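Local coordinates for protein circadian oscillation regulator (Nostoc sp., PDB 1R5Q) that probably stimulates KaiC autophosphorylation as part of the KaiABC oscillator, the main circadian regulator of cyanobacteria, at residues L10-Q13 with L14-D17; M79-R82 with L83-I86; D62-S65 with K66-R69; L32-K35 with I36-I40. All coordinates share one frame; numbering follows the deposited sequence.

Contact 1. Residues L10-Q13 with L14-D17; sequences LLQQ and LKSD
Leu10 and Leu14, one turn apart on helix 8-24, make the main apolar contact of this segment. Leu10 CG lies 3.7 Å from Leu14 CD1, and Leu10 CD1 packs against Leu14 CG, the two side chains slanting across each other. Leu10 reaches over because its CG is anti to the backbone N (chi1 172°), which carries the branch toward the next turn. Leu11 adds a looser touch, its CD2 4.4 Å from the same Leu14 CD1. The polar contacts are backbone bonds of the regular helical kind: Leu14 N to Leu10 O (2.8 Å), Lys15 N to Leu11 O, Ser16 N to Gln12 O and Asp17 N to Gln13 O (2.8 Å). Lys15 carries its charge away from the turn: its extended chain takes NZ to salt bridges with Glu59 and Glu63 of helix 50-67. Leu14, by contrast, is buried against Phe39, Ala42 and Val43 of helix 33-45. Chemically, then, the segment is divided: Leu14 packs the turn against helix 33-45, while a lysine held between two carboxylates, and probably stabilised in its charged form by them, ties it to helix 50-67.

Contact 2. Residues M79-R82 with L83-I86; sequences MDYR and LTLI
Tyr81 and Thr84 run side by side and point the same way, the hydroxyl OG1 of Thr84 meeting the edge of the Tyr81 ring in its plane, 3.7 Å from CD2. This is packing and not a polar bond: OG1 is buried here and has no hydrogen-bonding partner in the model. Thr84 CB comes closer still, 3.2 Å from Tyr81 O. Leu83 curls back on Asp80, with Leu83 CG 3.4 Å from Asp80 O; further along, Ile86 CG1 rests 3.2 Å from Arg82 O. Behind these touches stands the backbone. Leu83 N bonds three residues back to Asp80 O (3.1 Å), approaching from above the carbonyl plane, while Leu85 N to Tyr81 O and Ile86 N to Arg82 O (2.9 Å) span four residues. Further out, Arg82 stretches from CG to NE; Met79 CG lies over one face of the guanidinium, offset toward its rim, and NE forms a salt bridge with Asp75. Tyr81 meanwhile leans on His57 and Ile61 of helix 50-67, and Thr84 on Tyr18 and Leu22 of helix 8-24. A tight turn passing into regular four-residue spacing starts helix 82-100, one member of the four-helix bundle.

Contact 3. Residues D62-S65 with K66-R69; sequences DEFS and KQLR
Lys66 N, Gln67 N and Leu68 N bond back to Asp62 O, Glu63 O and Phe64 O along the last turn of helix 50-67, and the chain leaves in a Schellman motif, Arg69 taking a positive phi of 56°. Asp62 O is gripped twice, by Lys66 N at 3.1 Å and by the Ser65 hydroxyl OG, which donates at 2.9 Å, both from the same face of the carbonyl plane. Ser65 manages this with OG between its backbone N and carbonyl carbon (chi1 78°). Lys66 doubles back over the pair, bent at chi2, which brings CD 3.4 Å from Ser65 OG, and again at chi4. With an alanine here, Asp62 O would probably be left with the Lys66 amide as its one donor from this turn, and a small gap would open under the lysine chain. On the other flank Gln67 OE1 approaches Phe64 CD2 at 4.0 Å, meeting the ring at a slant although amide and ring planes are 17° apart. Phe64 is buried, packed on Arg19, Leu22 and Leu23 of helix 8-24, and Glu63 forms a salt bridge with Arg19. The inner flank of this helix end lies against helix 8-24, whereas Lys66 to Arg69 are largely exposed.

Contact 4. Residues L32-K35 with I36-I40; sequences LKEK and IDKFI
Leu32 and Ile36 form the packed flank of this first part of helix 33-45, with Leu32 CG 4.0 Å from Ile36 CD1 and Ile36 CG1 lying 3.5 Å from Leu32 O. Ile36 is buried, touching Ile21 of helix 8-24 and Ile88 of helix 82-100, and a turn on, Phe39 meets the ring of Tyr18 with the planes at about 50°. The solvent flank is all charge. Lys33 NZ forms a salt bridge with Asp37, hydrogen-bonding at 3.0 Å to OD2, which offers its syn lone pair; an extended chain with a final kink (chi4 -50°) brings the ammonium round to it. OD2 also lies 3.1 Å from Lys33 O, two acceptors, and the ammonium probably eases that closeness. Glu34 makes no salt bridge across the turn: OE2 stands 4.2 Å from Asp37 OD2, an unfavourable approach of like charges with carboxylate planes 46° apart, while OE1 touches the aliphatic CG of Lys38 at 3.5 Å. With a leucine in place of Asp37, Lys33 NZ would probably be left without its mate and free to swing into solvent. Regular backbone bonds run beneath both flanks. It is an amphipathic helix of the kind from which four-helix bundles are built.

How the contacts relate
Along the chain the order is contact 1, contact 4, contact 3, contact 2, on helices 8-24, 33-45 and 50-67 and at the start of helix 82-100, so each helix of the bundle is sampled once. Contacts 1 and 4, centres about 13 Å apart, touch where Phe39 CE1 lies 3.5 Å from Leu14 O. Contacts 2 and 3, centres about 16 Å apart, meet through the rings of Tyr81 and Phe64. Contacts 1 and 3, although their centres are about 19 Å apart, are joined by the salt bridge of Lys15 to Glu63. Contacts 3 and 4 are the most distant pair, centres about 24 Å apart, without touching. All lie in the C-terminal domain, which in KaiA proteins mediates dimerization and KaiC interaction.

Contact 1. Residues L10-Q13 with L14-D17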
# COMPACT_ATOMS: atom_id res chain seq x y z
N LEU A 10 12.61 -5.97 -0.38
CA LEU A 10 11.83 -4.75 -0.58
C LEU A 10 10.33 -4.98 -0.45
O LEU A 10 9.63 -4.17 0.17
CB LEU A 10 12.14 -4.12 -1.94
CG LEU A 10 11.24 -2.95 -2.31
CD1 LEU A 10 11.36 -1.82 -1.28
CD2 LEU A 10 11.62 -2.47 -3.71
N LEU A 11 9.84 -6.06 -1.04
CA LEU A 11 8.41 -6.35 -0.98
C LEU A 11 7.89 -6.50 0.45
O LEU A 11 6.72 -6.20 0.72
CB LEU A 11 8.06 -7.60 -1.80
CG LEU A 11 8.24 -7.53 -3.33
CD1 LEU A 11 7.70 -8.81 -3.99
CD2 LEU A 11 7.50 -6.31 -3.88
N GLN A 12 8.75 -6.96 1.37
CA GLN A 12 8.33 -7.11 2.77
C GLN A 12 8.34 -5.75 3.45
O GLN A 12 7.48 -5.46 4.30
CB GLN A 12 9.24 -8.10 3.52
CG GLN A 12 8.89 -9.57 3.28
CD GLN A 12 7.40 -9.87 3.53
OE1 GLN A 12 6.68 -10.33 2.63
NE2 GLN A 12 6.94 -9.61 4.75
N GLN A 13 9.31 -4.91 3.10
CA GLN A 13 9.37 -3.57 3.66
C GLN A 13 8.13 -2.79 3.19
O GLN A 13 7.50 -2.07 3.97
CB GLN A 13 10.65 -2.85 3.20
CG GLN A 13 11.95 -3.43 3.80
CD GLN A 13 13.22 -2.73 3.30
OE1 GLN A 13 14.32 -2.99 3.80
NE2 GLN A 13 13.07 -1.83 2.32
N LEU A 14 7.78 -2.93 1.91
CA LEU A 14 6.62 -2.24 1.37
C LEU A 14 5.34 -2.70 2.06
O LEU A 14 4.47 -1.89 2.35
CB LEU A 14 6.52 -2.47 -0.15
CG LEU A 14 7.62 -1.74 -0.91
CD1 LEU A 14 7.60 -2.16 -2.38
CD2 LEU A 14 7.44 -0.25 -0.76
N LYS A 15 5.22 -4.00 2.29
CA LYS A 15 4.06 -4.52 2.99
C LYS A 15 4.00 -3.89 4.40
O LYS A 15 2.94 -3.45 4.86
CB LYS A 15 4.14 -6.05 3.07
CG LYS A 15 3.05 -6.70 3.89
CD LYS A 15 2.88 -8.18 3.54
CE LYS A 15 1.84 -8.86 4.43
NZ LYS A 15 1.55 -10.26 4.00
N SER A 16 5.15 -3.84 5.06
CA SER A 16 5.21 -3.24 6.38
C SER A 16 4.75 -1.79 6.33
O SER A 16 3.97 -1.35 7.17
CB SER A 16 6.64 -3.32 6.95
OG SER A 16 6.81 -2.39 8.00
N ASP A 17 5.23 -1.05 5.33
CA ASP A 17 4.87 0.36 5.18
C ASP A 17 3.37 0.56 4.92
O ASP A 17 2.75 1.49 5.47
CB ASP A 17 5.66 0.98 4.02
CG ASP A 17 7.18 1.05 4.30
OD1 ASP A 17 7.93 1.27 3.34
OD2 ASP A 17 7.61 0.89 5.46

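Contact 2. Residues M79-R82 with L83-I86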
# COMPACT_ATOMS: atom_id res chain seq x y z
N MET A 79 -14.15 -3.89 4.36
CA MET A 79 -14.37 -3.24 3.07
C MET A 79 -14.11 -1.74 3.06
O MET A 79 -13.87 -1.17 1.99
CB MET A 79 -15.78 -3.55 2.57
CG MET A 79 -16.03 -5.03 2.38
SD MET A 79 -17.57 -5.46 1.54
CE MET A 79 -18.77 -5.20 2.84
N ASP A 80 -14.13 -1.10 4.23
CA ASP A 80 -13.86 0.33 4.27
C ASP A 80 -12.41 0.62 3.85
O ASP A 80 -12.11 1.70 3.38
CB ASP A 80 -14.12 0.92 5.67
CG ASP A 80 -15.60 1.03 6.00
OD1 ASP A 80 -16.42 1.24 5.06
OD2 ASP A 80 -15.95 0.92 7.20
N TYR A 81 -11.52 -0.35 4.03
CA TYR A 81 -10.13 -0.14 3.62
C TYR A 81 -10.00 -0.07 2.09
O TYR A 81 -8.92 0.21 1.58
CB TYR A 81 -9.21 -1.22 4.22
CG TYR A 81 -8.87 -0.96 5.68
CD1 TYR A 81 -9.13 -1.92 6.68
CD2 TYR A 81 -8.32 0.26 6.07
CE1 TYR A 81 -8.85 -1.65 8.04
CE2 TYR A 81 -8.04 0.55 7.41
CZ TYR A 81 -8.30 -0.41 8.39
OH TYR A 81 -7.99 -0.12 9.71
N ARG A 82 -11.09 -0.30 1.35
CA ARG A 82 -11.03 -0.16 -0.11
C ARG A 82 -10.80 1.31 -0.45
O ARG A 82 -10.32 1.65 -1.54
CB ARG A 82 -12.31 -0.67 -0.76
CG ARG A 82 -12.46 -2.17 -0.64
CD ARG A 82 -13.74 -2.63 -1.27
NE ARG A 82 -13.99 -4.05 -1.05
CZ ARG A 82 -15.15 -4.65 -1.29
NH1 ARG A 82 -16.17 -3.94 -1.77
NH2 ARG A 82 -15.29 -5.95 -1.08
N LEU A 83 -11.15 2.20 0.49
CA LEU A 83 -10.95 3.63 0.30
C LEU A 83 -9.44 3.91 0.23
O LEU A 83 -8.96 4.71 -0.57
CB LEU A 83 -11.56 4.42 1.47
CG LEU A 83 -13.10 4.41 1.51
CD1 LEU A 83 -13.61 5.06 2.80
CD2 LEU A 83 -13.63 5.15 0.30
N THR A 84 -8.73 3.24 1.13
CA THR A 84 -7.28 3.34 1.20
C THR A 84 -6.66 2.88 -0.13
O THR A 84 -5.78 3.54 -0.67
CB THR A 84 -6.71 2.44 2.30
OG1 THR A 84 -7.32 2.78 3.57
CG2 THR A 84 -5.19 2.61 2.37
N LEU A 85 -7.13 1.75 -0.64
CA LEU A 85 -6.58 1.23 -1.88
C LEU A 85 -6.86 2.18 -3.05
O LEU A 85 -6.01 2.41 -3.91
CB LEU A 85 -7.16 -0.16 -2.17
CG LEU A 85 -6.64 -0.88 -3.43
CD1 LEU A 85 -5.09 -0.96 -3.41
CD2 LEU A 85 -7.26 -2.27 -3.50
N ILE A 86 -8.07 2.73 -3.08
CA ILE A 86 -8.40 3.69 -4.12
C ILE A 86 -7.44 4.87 -4.07
O ILE A 86 -6.91 5.30 -5.11
CB ILE A 86 -9.85 4.22 -3.96
CG1 ILE A 86 -10.85 3.12 -4.38
CG2 ILE A 86 -10.04 5.49 -4.83
CD1 ILE A 86 -12.28 3.36 -3.89

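Contact 3. Residues D62-S65 with K66-R69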
# COMPACT_ATOMS: atom_id res chain seq x y z
N ASP A 62 -6.28 -9.80 5.51
CA ASP A 62 -6.43 -11.12 6.12
C ASP A 62 -5.82 -11.16 7.51
O ASP A 62 -6.43 -11.70 8.44
CB ASP A 62 -5.79 -12.21 5.25
CG ASP A 62 -6.68 -12.65 4.10
OD1 ASP A 62 -7.89 -12.32 4.13
OD2 ASP A 62 -6.18 -13.33 3.17
N GLU A 63 -4.62 -10.59 7.64
CA GLU A 63 -3.91 -10.51 8.91
C GLU A 63 -4.77 -9.75 9.92
O GLU A 63 -4.97 -10.21 11.04
CB GLU A 63 -2.56 -9.81 8.74
CG GLU A 63 -1.48 -10.72 8.16
CD GLU A 63 -0.21 -9.98 7.74
OE1 GLU A 63 0.18 -8.99 8.41
OE2 GLU A 63 0.40 -10.42 6.73
N PHE A 64 -5.27 -8.58 9.51
CA PHE A 64 -6.12 -7.76 10.37
C PHE A 64 -7.36 -8.50 10.87
O PHE A 64 -7.70 -8.44 12.07
CB PHE A 64 -6.60 -6.51 9.64
CG PHE A 64 -5.53 -5.50 9.37
CD1 PHE A 64 -5.85 -4.31 8.73
CD2 PHE A 64 -4.20 -5.73 9.75
CE1 PHE A 64 -4.86 -3.35 8.46
CE2 PHE A 64 -3.20 -4.77 9.49
CZ PHE A 64 -3.54 -3.58 8.84
N SER A 65 -8.06 -9.18 9.95
CA SER A 65 -9.29 -9.89 10.29
C SER A 65 -9.00 -10.96 11.33
O SER A 65 -9.83 -11.25 12.19
CB SER A 65 -9.94 -10.49 9.04
OG SER A 65 -9.30 -11.68 8.60
N LYS A 66 -7.80 -11.54 11.26
CA LYS A 66 -7.40 -12.56 12.22
C LYS A 66 -7.10 -11.89 13.58
O LYS A 66 -7.61 -12.34 14.61
CB LYS A 66 -6.15 -13.30 11.72
CG LYS A 66 -6.43 -14.52 10.85
CD LYS A 66 -7.31 -14.20 9.65
CE LYS A 66 -7.61 -15.45 8.82
NZ LYS A 66 -6.39 -16.08 8.25
N GLN A 67 -6.29 -10.84 13.57
CA GLN A 67 -5.97 -10.13 14.82
C GLN A 67 -7.21 -9.60 15.54
O GLN A 67 -7.25 -9.52 16.77
CB GLN A 67 -5.01 -8.97 14.55
CG GLN A 67 -3.60 -9.38 14.17
CD GLN A 67 -2.68 -8.19 13.96
OE1 GLN A 67 -2.99 -7.27 13.19
NE2 GLN A 67 -1.54 -8.19 14.63
N LEU A 68 -8.23 -9.22 14.77
CA LEU A 68 -9.47 -8.69 15.32
C LEU A 68 -10.50 -9.77 15.63
O LEU A 68 -11.60 -9.46 16.09
CB LEU A 68 -10.08 -7.68 14.34
CG LEU A 68 -9.78 -6.19 14.49
CD1 LEU A 68 -8.44 -5.97 15.15
CD2 LEU A 68 -9.84 -5.53 13.10
N ARG A 69 -10.15 -11.03 15.37
CA ARG A 69 -11.07 -12.13 15.62
C ARG A 69 -12.41 -11.93 14.90
O ARG A 69 -13.47 -12.12 15.49
CB ARG A 69 -11.35 -12.27 17.13
CG ARG A 69 -10.33 -13.09 17.92
CD ARG A 69 -8.98 -12.41 18.05
NE ARG A 69 -8.07 -13.14 18.94
CZ ARG A 69 -7.45 -14.28 18.63
NH1 ARG A 69 -7.63 -14.84 17.44
NH2 ARG A 69 -6.65 -14.87 19.51

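Contact 4. Residues L32-K35 with I36-I40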
# COMPACT_ATOMS: atom_id res chain seq x y z
N LEU A 32 0.14 11.00 7.97
CA LEU A 32 -0.41 10.07 6.94
C LEU A 32 -0.00 10.43 5.51
O LEU A 32 0.32 9.55 4.71
CB LEU A 32 -1.94 10.03 7.02
CG LEU A 32 -2.65 9.13 5.99
CD1 LEU A 32 -2.23 7.68 6.19
CD2 LEU A 32 -4.16 9.27 6.15
N LYS A 33 -0.04 11.72 5.18
CA LYS A 33 0.30 12.18 3.84
C LYS A 33 1.71 11.76 3.43
O LYS A 33 1.93 11.30 2.31
CB LYS A 33 0.16 13.70 3.75
CG LYS A 33 0.28 14.24 2.34
CD LYS A 33 0.03 15.73 2.31
CE LYS A 33 0.01 16.23 0.88
NZ LYS A 33 1.22 15.74 0.15
N GLU A 34 2.66 11.92 4.35
CA GLU A 34 4.05 11.58 4.08
C GLU A 34 4.27 10.08 3.97
O GLU A 34 5.11 9.63 3.20
CB GLU A 34 4.95 12.14 5.18
CG GLU A 34 5.82 13.30 4.70
CD GLU A 34 6.70 12.90 3.53
OE1 GLU A 34 7.64 12.10 3.74
OE2 GLU A 34 6.45 13.38 2.39
N LYS A 35 3.52 9.30 4.74
CA LYS A 35 3.66 7.86 4.67
C LYS A 35 3.22 7.39 3.28
O LYS A 35 3.86 6.53 2.68
CB LYS A 35 2.79 7.17 5.71
CG LYS A 35 3.28 7.27 7.14
CD LYS A 35 2.33 6.53 8.10
CE LYS A 35 2.78 6.69 9.55
NZ LYS A 35 1.78 6.16 10.51
N ILE A 36 2.13 7.96 2.79
CA ILE A 36 1.59 7.60 1.49
C ILE A 36 2.51 8.09 0.37
O ILE A 36 2.76 7.36 -0.58
CB ILE A 36 0.17 8.20 1.28
CG1 ILE A 36 -0.85 7.43 2.14
CG2 ILE A 36 -0.23 8.10 -0.19
CD1 ILE A 36 -2.23 8.05 2.13
N ASP A 37 3.00 9.31 0.50
CA ASP A 37 3.87 9.86 -0.53
C ASP A 37 5.15 9.03 -0.66
O ASP A 37 5.61 8.77 -1.76
CB ASP A 37 4.21 11.32 -0.22
CG ASP A 37 3.08 12.28 -0.58
OD1 ASP A 37 2.39 12.04 -1.61
OD2 ASP A 37 2.88 13.28 0.14
N LYS A 38 5.68 8.58 0.47
CA LYS A 38 6.90 7.77 0.47
C LYS A 38 6.68 6.38 -0.11
O LYS A 38 7.53 5.86 -0.83
CB LYS A 38 7.46 7.65 1.89
CG LYS A 38 8.06 8.93 2.44
CD LYS A 38 8.73 8.69 3.80
CE LYS A 38 9.83 7.62 3.71
NZ LYS A 38 10.54 7.42 5.02
N PHE A 39 5.54 5.77 0.23
CA PHE A 39 5.17 4.45 -0.27
C PHE A 39 5.02 4.53 -1.79
O PHE A 39 5.49 3.67 -2.53
CB PHE A 39 3.84 3.97 0.36
CG PHE A 39 3.33 2.65 -0.20
CD1 PHE A 39 3.83 1.44 0.27
CD2 PHE A 39 2.37 2.62 -1.21
CE1 PHE A 39 3.41 0.24 -0.26
CE2 PHE A 39 1.94 1.41 -1.76
CZ PHE A 39 2.46 0.22 -1.29
N ILE A 40 4.34 5.58 -2.25
CA ILE A 40 4.12 5.76 -3.68
C ILE A 40 5.45 5.89 -4.45
O ILE A 40 5.66 5.25 -5.48
CB ILE A 40 3.24 6.99 -3.95
CG1 ILE A 40 1.83 6.74 -3.36
CG2 ILE A 40 3.17 7.30 -5.44
CD1 ILE A 40 1.17 5.42 -3.83
O HOH W 1 -0.30 11.72 -0.20